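PDB 3OH8: nucleoside-diphosphate sugar epimerase (SulA family) from Corynebacterium glutamicum, which probably acts as an NAD(P)-dependent epimerase of nucleotide sugars, using a Rossmann-type domain. Local coordinates for residues T153-L158 with V174-R179. Sequence-based numbering, arbitrary orientation.
Sequences TGSRGL and VIQLVR
Thr153 meets Leu177 where the parallel strands 149-153 and 173-178 begin to part. Methyl CG2 of Thr153 rests on CD1 of Leu177 at 3.9 Å, meeting the leucine branch at a slant. OG1 of Thr153 stands between the backbone N and the carbonyl carbon (chi1 69°), which puts CG2 anti to the carbonyl carbon and against the leucine. The hydroxyl OG1 instead receives the backbone N-H groups of Leu208 and Ala209. From Gly154 on, water fills in between the backbones. Water 1 accepts from Gly154 N at 2.8 Å and donates to Leu177 O. Water 2 accepts from Ser155 N and donates to the same Leu177 O at 2.6 Å. It also hydrogen-bonds Ser155 OG at 2.7 Å. Ser155 CB lies against CG of Gln176 at 3.7 Å. Gly154 to Gly157 form a type I turn, closed by a bond from Gly157 N to Gly154 O. Arg156 then reaches back to the strand on a chain extended from CG to NE. Val178 CG1 lies over one face of the Arg156 guanidinium, 3.6 Å from its plane and nearer its edge than its centre. NH1 and NH2 donate to the carbonyls of Lys180 and Glu181, which hold the flat group over the valine. Gly157 is the N-cap of helix 158-169. This is the glycine-rich turn of a Rossmann beta-alpha-beta unit, which in relatives typically binds the dinucleotide cofactor. Leu177 O takes a bond from each water, so solvent ties the turn's backbone to the strand, while nonpolar contacts and the arginine face close the rest.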
ATOM      1  N   THR A 153       7.773 -13.645  -2.113  1.00 17.24           N
ATOM      2  CA  THR A 153       8.116 -13.547  -3.525  1.00 16.22           C
ATOM      3  C   THR A 153       7.314 -12.402  -4.115  1.00 12.21           C
ATOM      4  O   THR A 153       6.259 -12.045  -3.602  1.00 12.31           O
ATOM      5  CB  THR A 153       7.752 -14.836  -4.338  1.00 16.68           C
ATOM      6  OG1 THR A 153       6.332 -14.960  -4.435  1.00 18.04           O
ATOM      7  CG2 THR A 153       8.328 -16.105  -3.677  1.00 15.77           C
ATOM      8  N   GLY A 154       7.800 -11.835  -5.210  1.00 14.14           N
ATOM      9  CA  GLY A 154       7.138 -10.699  -5.819  1.00 18.87           C
ATOM     10  C   GLY A 154       7.281  -9.451  -4.966  1.00 17.09           C
ATOM     11  O   GLY A 154       6.484  -8.524  -5.080  1.00 19.50           O
ATOM     12  N   SER A 155       8.304  -9.415  -4.116  1.00 12.67           N
ATOM     13  CA  SER A 155       8.448  -8.310  -3.158  1.00 16.70           C
ATOM     14  C   SER A 155       8.824  -6.994  -3.841  1.00 19.66           C
ATOM     15  O   SER A 155       8.789  -5.930  -3.227  1.00 18.88           O
ATOM     16  CB  SER A 155       9.493  -8.660  -2.095  1.00 15.88           C
ATOM     17  OG  SER A 155      10.801  -8.701  -2.659  1.00 17.76           O
ATOM     18  N   ARG A 156       9.205  -7.058  -5.110  1.00 18.09           N
ATOM     19  CA  ARG A 156       9.580  -5.839  -5.830  1.00 19.71           C
ATOM     20  C   ARG A 156       8.467  -5.288  -6.715  1.00 21.71           C
ATOM     21  O   ARG A 156       8.575  -4.174  -7.234  1.00 21.14           O
ATOM     22  CB  ARG A 156      10.823  -6.092  -6.669  1.00 20.04           C
ATOM     23  CG  ARG A 156      12.050  -6.356  -5.820  1.00 24.86           C
ATOM     24  CD  ARG A 156      13.232  -6.796  -6.669  1.00 23.84           C
ATOM     25  NE  ARG A 156      14.436  -6.887  -5.852  1.00 23.58           N
ATOM     26  CZ  ARG A 156      15.595  -7.369  -6.282  1.00 25.68           C
ATOM     27  NH1 ARG A 156      15.700  -7.808  -7.531  1.00 21.38           N
ATOM     28  NH2 ARG A 156      16.641  -7.412  -5.460  1.00 24.94           N
ATOM     29  N   GLY A 157       7.413  -6.074  -6.903  1.00 18.33           N
ATOM     30  CA  GLY A 157       6.275  -5.654  -7.716  1.00 20.87           C
ATOM     31  C   GLY A 157       5.426  -4.629  -6.981  1.00 20.87           C
ATOM     32  O   GLY A 157       5.716  -4.300  -5.833  1.00 18.17           O
ATOM     33  N   LEU A 158       4.380  -4.132  -7.638  1.00 22.29           N
ATOM     34  CA  LEU A 158       3.473  -3.130  -7.065  1.00 23.57           C
ATOM     35  C   LEU A 158       2.984  -3.487  -5.652  1.00 18.76           C
ATOM     36  O   LEU A 158       3.152  -2.729  -4.697  1.00 17.22           O
ATOM     37  CB  LEU A 158       2.251  -2.977  -7.985  1.00 27.70           C
ATOM     38  CG  LEU A 158       1.713  -1.582  -8.344  1.00 36.20           C
ATOM     39  CD1 LEU A 158       0.217  -1.635  -8.724  1.00 34.25           C
ATOM     40  CD2 LEU A 158       1.935  -0.617  -7.221  1.00 35.12           C
ATOM     41  N   VAL A 174      11.069  -9.128   6.978  1.00 13.39           N
ATOM     42  CA  VAL A 174      10.768  -9.652   5.652  1.00 13.95           C
ATOM     43  C   VAL A 174      12.018 -10.275   5.042  1.00 21.74           C
ATOM     44  O   VAL A 174      13.081  -9.659   5.031  1.00 22.12           O
ATOM     45  CB  VAL A 174      10.240  -8.544   4.710  1.00 16.77           C
ATOM     46  CG1 VAL A 174      10.028  -9.089   3.295  1.00 10.35           C
ATOM     47  CG2 VAL A 174       8.944  -7.981   5.245  1.00 18.40           C
ATOM     48  N   ILE A 175      11.897 -11.511   4.571  1.00 20.11           N
ATOM     49  CA  ILE A 175      12.939 -12.105   3.754  1.00 21.13           C
ATOM     50  C   ILE A 175      12.474 -12.076   2.308  1.00 23.65           C
ATOM     51  O   ILE A 175      11.550 -12.792   1.931  1.00 19.20           O
ATOM     52  CB  ILE A 175      13.237 -13.555   4.142  1.00 17.97           C
ATOM     53  CG1 ILE A 175      13.640 -13.644   5.617  1.00 19.88           C
ATOM     54  CG2 ILE A 175      14.345 -14.100   3.249  1.00 19.01           C
ATOM     55  CD1 ILE A 175      13.724 -15.080   6.137  1.00 20.41           C
ATOM     56  N   GLN A 176      13.108 -11.235   1.504  1.00 15.12           N
ATOM     57  CA  GLN A 176      12.700 -11.085   0.121  1.00 19.80           C
ATOM     58  C   GLN A 176      13.316 -12.191  -0.729  1.00 19.46           C
ATOM     59  O   GLN A 176      14.547 -12.367  -0.748  1.00 17.15           O
ATOM     60  CB  GLN A 176      13.084  -9.701  -0.403  1.00 22.37           C
ATOM     61  CG  GLN A 176      12.336  -8.563   0.285  1.00 22.43           C
ATOM     62  CD  GLN A 176      12.822  -7.190  -0.139  1.00 22.74           C
ATOM     63  OE1 GLN A 176      13.336  -6.426   0.680  1.00 23.85           O
ATOM     64  NE2 GLN A 176      12.663  -6.868  -1.418  1.00 23.18           N
ATOM     65  N   LEU A 177      12.454 -12.959  -1.391  1.00 15.75           N
ATOM     66  CA  LEU A 177      12.907 -14.005  -2.312  1.00 16.08           C
ATOM     67  C   LEU A 177      12.897 -13.423  -3.708  1.00 19.07           C
ATOM     68  O   LEU A 177      11.834 -13.206  -4.277  1.00 16.84           O
ATOM     69  CB  LEU A 177      11.988 -15.235  -2.243  1.00 17.29           C
ATOM     70  CG  LEU A 177      11.684 -15.685  -0.803  1.00 19.95           C
ATOM     71  CD1 LEU A 177      10.704 -16.869  -0.735  1.00 16.22           C
ATOM     72  CD2 LEU A 177      12.972 -15.997  -0.040  1.00 15.37           C
ATOM     73  N   VAL A 178      14.078 -13.153  -4.259  1.00 15.82           N
ATOM     74  CA  VAL A 178      14.146 -12.388  -5.502  1.00 16.35           C
ATOM     75  C   VAL A 178      14.694 -13.178  -6.679  1.00 15.84           C
ATOM     76  O   VAL A 178      15.471 -14.124  -6.516  1.00 17.63           O
ATOM     77  CB  VAL A 178      14.957 -11.074  -5.318  1.00 18.35           C
ATOM     78  CG1 VAL A 178      14.311 -10.213  -4.233  1.00 19.73           C
ATOM     79  CG2 VAL A 178      16.399 -11.395  -4.953  1.00 15.62           C
ATOM     80  N   ARG A 179      14.291 -12.784  -7.877  1.00 17.17           N
ATOM     81  CA  ARG A 179      14.660 -13.560  -9.052  1.00 22.21           C
ATOM     82  C   ARG A 179      15.976 -13.119  -9.676  1.00 21.54           C
ATOM     83  O   ARG A 179      16.516 -13.801 -10.540  1.00 21.01           O
ATOM     84  CB  ARG A 179      13.521 -13.564 -10.063  1.00 26.64           C
ATOM     85  CG  ARG A 179      12.279 -14.251  -9.516  1.00 30.81           C
ATOM     86  CD  ARG A 179      11.183 -14.317 -10.537  1.00 39.90           C
ATOM     87  NE  ARG A 179      11.018 -13.045 -11.226  1.00 50.25           N
ATOM     88  CZ  ARG A 179      10.833 -12.935 -12.537  1.00 60.50           C
ATOM     89  NH1 ARG A 179      10.787 -14.027 -13.292  1.00 61.25           N
ATOM     90  NH2 ARG A 179      10.699 -11.737 -13.094  1.00 65.72           N
TER
HETATM   91  O   HOH W   1       9.920 -12.687  -6.848  1.00 23.58           O
HETATM   92  O   HOH W   2      10.746 -10.838  -4.245  1.00 25.32           O